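PDB 4WBY: poly A polymerase from Aquifex aeolicus, which adds the terminal adenosine to tRNAs ending in CC, using ATP and magnesium, to complete their 3' CCA end. Local coordinates for residues Ile161-Pro164 with Val165-Leu168; Ser184-Lys187 with Leu188-Ala192; Ile210-Ala213 with Leu214-Asp217; Leu223-Tyr226 with Arg227-Val231. All coordinates share one frame; numbering follows the deposited sequence.

Interaction 1: Ile161-Pro164 with Val165-Leu168; sequences IEDP and VRIL
Glu162 and Arg166 form a salt bridge across the capped turn that leads from helix 159-162 into helix 165-177, where Asp163 to Leu168 belong to the ATP-binding site. Arg166 NH1 donates to Glu162 OE1 at 2.9 Å along a nearly straight path (170°). The oxygen lies in the guanidinium plane and uses its anti lone pair, while the carboxylate plane itself is turned 76° against that of the guanidinium. Water 1 accepts from Arg166 NH2 and donates weakly to Glu162 OE1, closing a small ring. The extended Arg166 chain carries its guanidinium back over Asp163, whose CB sits 3.7 Å above one face, toward the rim.

Behind this first shell, Asp163 caps the incoming helix: OD1 takes Val165 N at 3.3 Å, from well above the carboxylate plane. Asp163 O accepts from Arg166 N, and Pro164 O from Ile167 N; these bonds form the first turn. The stronger polar partner of the Asp163 carboxylate is Arg205, another ATP-binding residue, which forms a salt bridge to OD2. Arg166 NH1 also donates to Ser159 O, so it is held by two residues of helix 159-162. The Arg166 side chain packs next to Asp119 of the same site. On the apolar side of the turn, Pro164 CB meets Ile167 CD1 at 4.1 Å.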
loop_
_atom_site.group_PDB
_atom_site.type_symbol
_atom_site.label_atom_id
_atom_site.label_comp_id
_atom_site.label_asym_id
_atom_site.label_seq_id
_atom_site.Cartn_x
_atom_site.Cartn_y
_atom_site.Cartn_z
ATOM N N ILE A 161 13.369 -4.537 -18.237
ATOM C CA ILE A 161 14.762 -4.978 -18.168
ATOM C C ILE A 161 15.561 -3.972 -17.344
ATOM O O ILE A 161 16.381 -4.324 -16.492
ATOM C CB ILE A 161 15.417 -5.095 -19.568
ATOM C CG1 ILE A 161 14.559 -5.910 -20.534
ATOM C CG2 ILE A 161 16.802 -5.726 -19.458
ATOM C CD1 ILE A 161 15.101 -5.900 -21.968
ATOM N N GLU A 162 15.298 -2.699 -17.619
ATOM C CA GLU A 162 15.976 -1.579 -16.979
ATOM C C GLU A 162 15.702 -1.540 -15.473
ATOM O O GLU A 162 16.603 -1.292 -14.670
ATOM C CB GLU A 162 15.521 -0.291 -17.667
ATOM C CG GLU A 162 16.000 1.005 -17.103
ATOM C CD GLU A 162 15.459 2.175 -17.910
ATOM O OE1 GLU A 162 14.231 2.426 -17.896
ATOM O OE2 GLU A 162 16.261 2.837 -18.575
ATOM N N ASP A 163 14.458 -1.825 -15.098
ATOM C CA ASP A 163 14.056 -1.831 -13.694
ATOM C C ASP A 163 12.965 -2.863 -13.455
ATOM O O ASP A 163 11.771 -2.547 -13.547
ATOM C CB ASP A 163 13.575 -0.447 -13.249
ATOM C CG ASP A 163 13.335 -0.379 -11.751
ATOM O OD1 ASP A 163 13.571 -1.403 -11.062
ATOM O OD2 ASP A 163 12.920 0.691 -11.258
ATOM N N PRO A 164 13.370 -4.101 -13.139
ATOM C CA PRO A 164 12.382 -5.174 -12.977
ATOM C C PRO A 164 11.393 -4.961 -11.829
ATOM O O PRO A 164 10.358 -5.613 -11.829
ATOM C CB PRO A 164 13.252 -6.417 -12.728
ATOM C CG PRO A 164 14.565 -6.106 -13.381
ATOM C CD PRO A 164 14.754 -4.614 -13.196
ATOM N N VAL A 165 11.675 -4.063 -10.884
ATOM C CA VAL A 165 10.680 -3.751 -9.862
ATOM C C VAL A 165 9.399 -3.210 -10.500
ATOM O O VAL A 165 8.307 -3.354 -9.945
ATOM C CB VAL A 165 11.223 -2.748 -8.837
ATOM C CG1 VAL A 165 10.231 -2.569 -7.696
ATOM C CG2 VAL A 165 12.551 -3.250 -8.296
ATOM N N ARG A 166 9.520 -2.623 -11.684
ATOM C CA ARG A 166 8.334 -2.137 -12.389
ATOM C C ARG A 166 7.363 -3.250 -12.760
ATOM O O ARG A 166 6.196 -2.978 -13.005
ATOM C CB ARG A 166 8.732 -1.369 -13.650
ATOM C CG ARG A 166 9.427 -0.060 -13.353
ATOM C CD ARG A 166 9.907 0.579 -14.637
ATOM N NE ARG A 166 10.587 1.837 -14.383
ATOM C CZ ARG A 166 11.563 2.320 -15.151
ATOM N NH1 ARG A 166 11.989 1.646 -16.221
ATOM N NH2 ARG A 166 12.129 3.467 -14.836
ATOM N N ILE A 167 7.847 -4.489 -12.827
ATOM C CA ILE A 167 6.960 -5.635 -13.030
ATOM C C ILE A 167 5.897 -5.670 -11.930
ATOM O O ILE A 167 4.697 -5.786 -12.200
ATOM C CB ILE A 167 7.747 -6.964 -13.034
ATOM C CG1 ILE A 167 8.696 -7.027 -14.241
ATOM C CG2 ILE A 167 6.807 -8.179 -12.988
ATOM C CD1 ILE A 167 9.750 -8.123 -14.125
ATOM N N LEU A 168 6.344 -5.580 -10.682
ATOM C CA LEU A 168 5.412 -5.568 -9.559
ATOM C C LEU A 168 4.576 -4.288 -9.547
ATOM O O LEU A 168 3.373 -4.336 -9.270
ATOM C CB LEU A 168 6.157 -5.735 -8.224
ATOM C CG LEU A 168 6.905 -7.050 -7.991
ATOM C CD1 LEU A 168 7.481 -7.065 -6.581
ATOM C CD2 LEU A 168 6.025 -8.269 -8.227
HETATM O O HOH W 1 14.006 4.973 -16.472
#

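Interaction 2: Ser184-Lys187 with Leu188-Ala192; sequences STEK and LLKQA
Leu188 folds back along the preceding turn of helix 183-194 onto Ser184. With CG anti to the carbonyl carbon (chi1 -68°), its branch point CG lies 3.3 Å from Ser184 O, the carbonyl that also receives Leu188 N. Lys187 takes part mainly through its backbone: its O accepts from Gln191 N at 2.9 Å, and Gln191 CG rests 3.1 Å from that same Lys187 O.

Glu186 and Lys190, one turn apart, run side by side and point the same way. They touch through methylenes, Glu186 CG to Lys190 CD at 4.0 Å. The charged ends stay apart, with Glu186 OE2 5.4 Å from Lys190 NZ, and water 2 bridges them by donating to the carboxylate and accepting from the amine. Glu186 OE2 is also hydrogen-bonded to Tyr229 OH, which ties the helix to the turn after helix 219-228. On the buried side Leu189 meets Phe160, Ile167 and Leu171, while Thr185 OG1 bonds Val154 N. Successive i to i+4 backbone bonds make this an alpha-helix; with Thr185, Leu189 and Ala192 buried and Ser184, Lys187 and Lys190 exposed, it is an amphipathic one, packed against the ATP-binding helix 165-177.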
loop_
_atom_site.group_PDB
_atom_site.type_symbol
_atom_site.label_atom_id
_atom_site.label_comp_id
_atom_site.label_asym_id
_atom_site.label_seq_id
_atom_site.Cartn_x
_atom_site.Cartn_y
_atom_site.Cartn_z
ATOM N N SER A 184 1.524 -5.100 -25.680
ATOM C CA SER A 184 2.980 -5.218 -25.712
ATOM C C SER A 184 3.573 -5.167 -24.304
ATOM O O SER A 184 4.535 -5.871 -24.015
ATOM C CB SER A 184 3.614 -4.136 -26.585
ATOM O OG SER A 184 3.310 -2.844 -26.107
ATOM N N THR A 185 3.008 -4.338 -23.433
ATOM C CA THR A 185 3.490 -4.275 -22.051
ATOM C C THR A 185 3.351 -5.640 -21.370
ATOM O O THR A 185 4.249 -6.068 -20.637
ATOM C CB THR A 185 2.748 -3.185 -21.257
ATOM O OG1 THR A 185 3.128 -1.904 -21.777
ATOM C CG2 THR A 185 3.095 -3.222 -19.765
ATOM N N GLU A 186 2.238 -6.326 -21.618
ATOM C CA GLU A 186 2.059 -7.672 -21.076
ATOM C C GLU A 186 3.124 -8.642 -21.600
ATOM O O GLU A 186 3.674 -9.438 -20.835
ATOM C CB GLU A 186 0.666 -8.215 -21.400
ATOM C CG GLU A 186 0.401 -9.570 -20.729
ATOM C CD GLU A 186 -0.947 -10.154 -21.071
ATOM O OE1 GLU A 186 -1.343 -10.084 -22.251
ATOM O OE2 GLU A 186 -1.610 -10.693 -20.159
ATOM N N LYS A 187 3.407 -8.587 -22.897
ATOM C CA LYS A 187 4.448 -9.444 -23.466
ATOM C C LYS A 187 5.781 -9.166 -22.799
ATOM O O LYS A 187 6.535 -10.087 -22.468
ATOM C CB LYS A 187 4.583 -9.232 -24.973
ATOM C CG LYS A 187 3.426 -9.726 -25.782
ATOM C CD LYS A 187 3.653 -9.450 -27.256
ATOM C CE LYS A 187 2.390 -9.756 -28.044
ATOM N NZ LYS A 187 2.530 -9.396 -29.479
ATOM N N LEU A 188 6.088 -7.884 -22.630
ATOM C CA LEU A 188 7.362 -7.497 -22.037
ATOM C C LEU A 188 7.459 -7.964 -20.594
ATOM O O LEU A 188 8.516 -8.399 -20.148
ATOM C CB LEU A 188 7.545 -5.981 -22.113
ATOM C CG LEU A 188 7.722 -5.434 -23.529
ATOM C CD1 LEU A 188 7.543 -3.918 -23.537
ATOM C CD2 LEU A 188 9.087 -5.828 -24.079
ATOM N N LEU A 189 6.356 -7.863 -19.858
ATOM C CA LEU A 189 6.351 -8.263 -18.458
ATOM C C LEU A 189 6.559 -9.771 -18.343
ATOM O O LEU A 189 7.384 -10.232 -17.556
ATOM C CB LEU A 189 5.050 -7.824 -17.780
ATOM C CG LEU A 189 4.946 -8.024 -16.262
ATOM C CD1 LEU A 189 4.062 -6.933 -15.627
ATOM C CD2 LEU A 189 4.410 -9.408 -15.913
ATOM N N LYS A 190 5.828 -10.537 -19.143
ATOM C CA LYS A 190 5.959 -11.991 -19.106
ATOM C C LYS A 190 7.369 -12.416 -19.511
ATOM O O LYS A 190 7.939 -13.336 -18.920
ATOM C CB LYS A 190 4.924 -12.655 -20.022
ATOM C CG LYS A 190 3.487 -12.496 -19.522
ATOM C CD LYS A 190 2.477 -13.009 -20.540
ATOM C CE LYS A 190 2.535 -14.501 -20.693
ATOM N NZ LYS A 190 1.374 -14.964 -21.502
ATOM N N GLN A 191 7.930 -11.748 -20.513
ATOM C CA GLN A 191 9.272 -12.077 -20.973
ATOM C C GLN A 191 10.314 -11.759 -19.910
ATOM O O GLN A 191 11.248 -12.540 -19.705
ATOM C CB GLN A 191 9.586 -11.344 -22.281
ATOM C CG GLN A 191 8.845 -11.977 -23.458
ATOM C CD GLN A 191 9.092 -11.296 -24.788
ATOM O OE1 GLN A 191 9.797 -10.290 -24.871
ATOM N NE2 GLN A 191 8.508 -11.855 -25.846
ATOM N N ALA A 192 10.148 -10.637 -19.208
ATOM C CA ALA A 192 11.109 -10.288 -18.157
ATOM C C ALA A 192 11.064 -11.319 -17.034
ATOM O O ALA A 192 12.103 -11.706 -16.509
ATOM C CB ALA A 192 10.845 -8.892 -17.609
HETATM O O HOH W 2 -1.326 -13.584 -20.420
#

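Interaction 3: Ile210-Ala213 with Leu214-Asp217; sequences IKLA and LRED
Arg215 folds back over Leu212 where helix 203-214 runs out into the loop before helix 219-228. Its CB lies 3.5 Å from Leu212 O, which also accepts Arg215 N in a bent bond of 139°. CG and CD then pass over Lys211 O, CD at 3.4 Å from it. The chain turns at chi3 (57°), which brings the guanidinium round beside the leucine: Leu212 CD2 sits over one face, 3.5 Å from Arg215 NH1 and a little farther from CZ. The two side chains lie alongside each other and point the same way, an apolar methyl against a cationic plane.

The backbone bonds change character along the segment. Leu214 N still reaches Ile210 O four residues back, whereas Arg215 N and Glu216 N bond Leu212 O and Ala213 O three residues back. Leu214 CG occupies the position between its backbone N and carbonyl carbon (chi1 75°), which places it 3.5 Å from Lys211 O. Ala213 packs against Phe219 and Tyr226 of the following helix.

Glu216 CG rests 3.3 Å from Ala213 O. Water 3 donates to both Leu212 O and Glu216 OE2, 2.7 Å from each. The same OE2 forms a salt bridge to Arg176 and a long, weak ion pair with Arg172, both ATP-binding residues. The carboxylate would therefore be expected to stay ionised, and its bond to Arg176 joins this helix end to a residue of the ATP site.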
loop_
_atom_site.group_PDB
_atom_site.type_symbol
_atom_site.label_atom_id
_atom_site.label_comp_id
_atom_site.label_asym_id
_atom_site.label_seq_id
_atom_site.Cartn_x
_atom_site.Cartn_y
_atom_site.Cartn_z
ATOM N N ILE A 210 6.368 -4.769 -2.481
ATOM C CA ILE A 210 5.338 -5.649 -1.923
ATOM C C ILE A 210 4.689 -4.982 -0.706
ATOM O O ILE A 210 3.474 -5.089 -0.497
ATOM C CB ILE A 210 5.902 -7.028 -1.546
ATOM C CG1 ILE A 210 6.426 -7.728 -2.803
ATOM C CG2 ILE A 210 4.831 -7.886 -0.881
ATOM C CD1 ILE A 210 7.113 -9.069 -2.535
ATOM N N LYS A 211 5.494 -4.269 0.081
ATOM C CA LYS A 211 4.970 -3.541 1.233
ATOM C C LYS A 211 3.978 -2.469 0.786
ATOM O O LYS A 211 2.981 -2.233 1.456
ATOM C CB LYS A 211 6.116 -2.927 2.055
ATOM C CG LYS A 211 6.983 -3.990 2.749
ATOM C CD LYS A 211 8.311 -3.443 3.238
ATOM C CE LYS A 211 8.121 -2.435 4.349
ATOM N NZ LYS A 211 9.435 -1.972 4.875
ATOM N N LEU A 212 4.236 -1.828 -0.354
ATOM C CA LEU A 212 3.281 -0.854 -0.879
ATOM C C LEU A 212 1.995 -1.538 -1.341
ATOM O O LEU A 212 0.893 -1.035 -1.101
ATOM C CB LEU A 212 3.895 -0.042 -2.030
ATOM C CG LEU A 212 4.997 0.929 -1.591
ATOM C CD1 LEU A 212 5.577 1.675 -2.786
ATOM C CD2 LEU A 212 4.485 1.921 -0.556
ATOM N N ALA A 213 2.129 -2.691 -1.988
ATOM C CA ALA A 213 0.952 -3.403 -2.474
ATOM C C ALA A 213 0.020 -3.815 -1.335
ATOM O O ALA A 213 -1.208 -3.718 -1.469
ATOM C CB ALA A 213 1.367 -4.623 -3.284
ATOM N N LEU A 214 0.585 -4.257 -0.211
ATOM C CA LEU A 214 -0.265 -4.796 0.849
ATOM C C LEU A 214 -1.077 -3.681 1.533
ATOM O O LEU A 214 -2.066 -3.960 2.202
ATOM C CB LEU A 214 0.561 -5.604 1.861
ATOM C CG LEU A 214 1.473 -4.999 2.928
ATOM C CD1 LEU A 214 0.699 -4.483 4.150
ATOM C CD2 LEU A 214 2.495 -6.052 3.360
ATOM N N ARG A 215 -0.689 -2.423 1.322
ATOM C CA ARG A 215 -1.454 -1.277 1.821
ATOM C C ARG A 215 -2.693 -0.967 0.967
ATOM O O ARG A 215 -3.582 -0.230 1.398
ATOM C CB ARG A 215 -0.547 -0.037 1.886
ATOM C CG ARG A 215 0.613 -0.179 2.873
ATOM C CD ARG A 215 1.810 0.729 2.559
ATOM N NE ARG A 215 1.470 2.145 2.489
ATOM C CZ ARG A 215 2.361 3.135 2.534
ATOM N NH1 ARG A 215 3.654 2.871 2.664
ATOM N NH2 ARG A 215 1.957 4.396 2.459
ATOM N N GLU A 216 -2.755 -1.530 -0.238
ATOM C CA GLU A 216 -3.818 -1.178 -1.190
ATOM C C GLU A 216 -5.180 -1.775 -0.820
ATOM O O GLU A 216 -5.266 -2.937 -0.417
ATOM C CB GLU A 216 -3.449 -1.649 -2.600
ATOM C CG GLU A 216 -2.181 -1.031 -3.181
ATOM C CD GLU A 216 -2.385 0.344 -3.761
ATOM O OE1 GLU A 216 -3.517 0.659 -4.177
ATOM O OE2 GLU A 216 -1.398 1.107 -3.813
ATOM N N ASP A 217 -6.243 -0.997 -1.002
ATOM C CA ASP A 217 -7.600 -1.521 -0.821
ATOM C C ASP A 217 -7.839 -2.753 -1.697
ATOM O O ASP A 217 -8.525 -3.700 -1.290
ATOM C CB ASP A 217 -8.645 -0.453 -1.148
ATOM C CG ASP A 217 -8.766 0.606 -0.072
ATOM O OD1 ASP A 217 -8.301 0.376 1.066
ATOM O OD2 ASP A 217 -9.350 1.669 -0.367
HETATM O O HOH W 3 0.211 1.550 -1.682
#

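Interaction 4: Leu223-Tyr226 with Arg227-Val231; sequences LELY and RKYRV
The Arg227 guanidinium receives Glu224 at its edge, while the Tyr226 ring is approached obliquely by a methyl of Val231. Arg227 grips one oxygen side-on: NE and NH2 both donate to Glu224 OE1, each at 3.0 Å. That oxygen lies in the guanidinium plane, although the carboxylate is turned 57° against it; NH2 meets the syn lone pair of OE1, and NE arrives on the syn side, 30° out of the carboxylate plane. The other oxygen, Glu224 OE2, bonds Tyr250 OH, so both ends of the carboxylate are held. Over one face of the Tyr229 ring lies Lys228 CG, 4.0 Å above its centre. The Leu225 and Tyr229 side chains lie side by side, Leu225 CD2 4.2 Å from Tyr229 CE2; Tyr229 OH is satisfied by Glu186.

Val231 CG2, between its backbone N and carbonyl carbon (chi1 -56° for CG1), is directed onto Tyr226, 3.5 Å from Tyr226 CG. This apolar contact joins two residues whose backbones are also bonded, Val231 N to Tyr226 O at 3.1 Å in the carbonyl plane. Arg230 has positive phi, and its N bonds Arg227 O. These paired backbone bonds, with the hydrophobic contact across them, make a Schellman motif ending helix 219-228.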
loop_
_atom_site.group_PDB
_atom_site.type_symbol
_atom_site.label_atom_id
_atom_site.label_comp_id
_atom_site.label_asym_id
_atom_site.label_seq_id
_atom_site.Cartn_x
_atom_site.Cartn_y
_atom_site.Cartn_z
ATOM N N LEU A 223 -2.904 -9.401 -5.818
ATOM C CA LEU A 223 -2.418 -10.763 -5.622
ATOM C C LEU A 223 -2.856 -11.696 -6.753
ATOM O O LEU A 223 -2.098 -12.577 -7.152
ATOM C CB LEU A 223 -2.883 -11.334 -4.277
ATOM C CG LEU A 223 -2.188 -10.708 -3.063
ATOM C CD1 LEU A 223 -2.798 -11.227 -1.760
ATOM C CD2 LEU A 223 -0.683 -10.949 -3.096
ATOM N N GLU A 224 -4.076 -11.523 -7.261
ATOM C CA GLU A 224 -4.507 -12.325 -8.408
ATOM C C GLU A 224 -3.635 -12.059 -9.635
ATOM O O GLU A 224 -3.336 -12.974 -10.403
ATOM C CB GLU A 224 -5.974 -12.063 -8.750
ATOM C CG GLU A 224 -6.967 -12.749 -7.818
ATOM C CD GLU A 224 -7.209 -14.215 -8.166
ATOM O OE1 GLU A 224 -6.343 -14.849 -8.820
ATOM O OE2 GLU A 224 -8.280 -14.733 -7.783
ATOM N N LEU A 225 -3.217 -10.806 -9.818
ATOM C CA LEU A 225 -2.301 -10.478 -10.906
ATOM C C LEU A 225 -0.914 -11.071 -10.633
ATOM O O LEU A 225 -0.265 -11.581 -11.546
ATOM C CB LEU A 225 -2.213 -8.957 -11.111
ATOM C CG LEU A 225 -3.503 -8.327 -11.649
ATOM C CD1 LEU A 225 -3.499 -6.822 -11.473
ATOM C CD2 LEU A 225 -3.726 -8.692 -13.113
ATOM N N TYR A 226 -0.462 -11.011 -9.378
ATOM C CA TYR A 226 0.791 -11.662 -9.012
ATOM C C TYR A 226 0.745 -13.146 -9.393
ATOM O O TYR A 226 1.714 -13.711 -9.909
ATOM C CB TYR A 226 1.067 -11.561 -7.512
ATOM C CG TYR A 226 1.659 -10.276 -6.967
ATOM C CD1 TYR A 226 1.673 -9.090 -7.689
ATOM C CD2 TYR A 226 2.199 -10.268 -5.691
ATOM C CE1 TYR A 226 2.227 -7.923 -7.139
ATOM C CE2 TYR A 226 2.738 -9.137 -5.139
ATOM C CZ TYR A 226 2.756 -7.966 -5.858
ATOM O OH TYR A 226 3.323 -6.865 -5.261
ATOM N N ARG A 227 -0.387 -13.782 -9.099
ATOM C CA ARG A 227 -0.576 -15.191 -9.418
ATOM C C ARG A 227 -0.543 -15.420 -10.933
ATOM O O ARG A 227 0.180 -16.292 -11.424
ATOM C CB ARG A 227 -1.894 -15.698 -8.826
ATOM C CG ARG A 227 -2.099 -17.198 -8.959
ATOM C CD ARG A 227 -3.307 -17.661 -8.159
ATOM N NE ARG A 227 -4.575 -17.253 -8.763
ATOM C CZ ARG A 227 -5.268 -17.995 -9.621
ATOM N NH1 ARG A 227 -4.810 -19.181 -9.995
ATOM N NH2 ARG A 227 -6.415 -17.545 -10.112
ATOM N N LYS A 228 -1.319 -14.624 -11.668
ATOM C CA LYS A 228 -1.392 -14.744 -13.121
ATOM C C LYS A 228 -0.020 -14.670 -13.793
ATOM O O LYS A 228 0.256 -15.428 -14.732
ATOM C CB LYS A 228 -2.305 -13.657 -13.693
ATOM C CG LYS A 228 -2.443 -13.674 -15.211
ATOM C CD LYS A 228 -3.467 -12.648 -15.674
ATOM C CE LYS A 228 -3.568 -12.599 -17.189
ATOM N NZ LYS A 228 -4.737 -11.803 -17.660
ATOM N N TYR A 229 0.827 -13.754 -13.317
ATOM C CA TYR A 229 2.119 -13.516 -13.953
ATOM C C TYR A 229 3.283 -14.190 -13.227
ATOM O O TYR A 229 4.449 -13.965 -13.568
ATOM C CB TYR A 229 2.349 -12.007 -14.107
ATOM C CG TYR A 229 1.342 -11.422 -15.069
ATOM C CD1 TYR A 229 1.368 -11.764 -16.420
ATOM C CD2 TYR A 229 0.337 -10.567 -14.630
ATOM C CE1 TYR A 229 0.424 -11.253 -17.314
ATOM C CE2 TYR A 229 -0.600 -10.048 -15.511
ATOM C CZ TYR A 229 -0.556 -10.393 -16.848
ATOM O OH TYR A 229 -1.497 -9.876 -17.714
ATOM N N ARG A 230 2.951 -15.025 -12.244
ATOM C CA ARG A 230 3.911 -15.919 -11.588
ATOM C C ARG A 230 5.066 -15.178 -10.929
ATOM O O ARG A 230 6.215 -15.634 -10.968
ATOM C CB ARG A 230 4.466 -16.933 -12.594
ATOM C CG ARG A 230 3.390 -17.713 -13.332
ATOM C CD ARG A 230 4.005 -18.641 -14.365
ATOM N NE ARG A 230 2.999 -19.278 -15.209
ATOM C CZ ARG A 230 2.435 -20.449 -14.938
ATOM N NH1 ARG A 230 2.773 -21.109 -13.839
ATOM N NH2 ARG A 230 1.531 -20.960 -15.763
ATOM N N VAL A 231 4.773 -14.052 -10.287
ATOM C CA VAL A 231 5.863 -13.243 -9.770
ATOM C C VAL A 231 6.366 -13.685 -8.387
ATOM O O VAL A 231 7.565 -13.609 -8.139
ATOM C CB VAL A 231 5.488 -11.748 -9.721
ATOM C CG1 VAL A 231 5.047 -11.252 -11.101
ATOM C CG2 VAL A 231 4.413 -11.492 -8.712
#

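Overall arrangement
This chain is the nucleotidyltransferase part of a longer A-adding enzyme, with head, neck, body and tail; the helices here probably belong to the neck. From the N terminus the four contacts come in series, none nested or crossing. Each closes a local turn: interaction 1 at a helix start, interaction 2 within a helix, interactions 3 and 4 at helix ends. Helices 183-194, 203-214 and 219-228 all pack on helix 165-177: Leu168 of interaction 1 touches Ile210 of interaction 3 and Tyr226 and Val231 of interaction 4, while Ile167 meets Ala192 of interaction 2. Tyr229 joins interactions 4 and 2. Interactions 2 and 3 stay apart, their nearest atoms about 13 Å from each other.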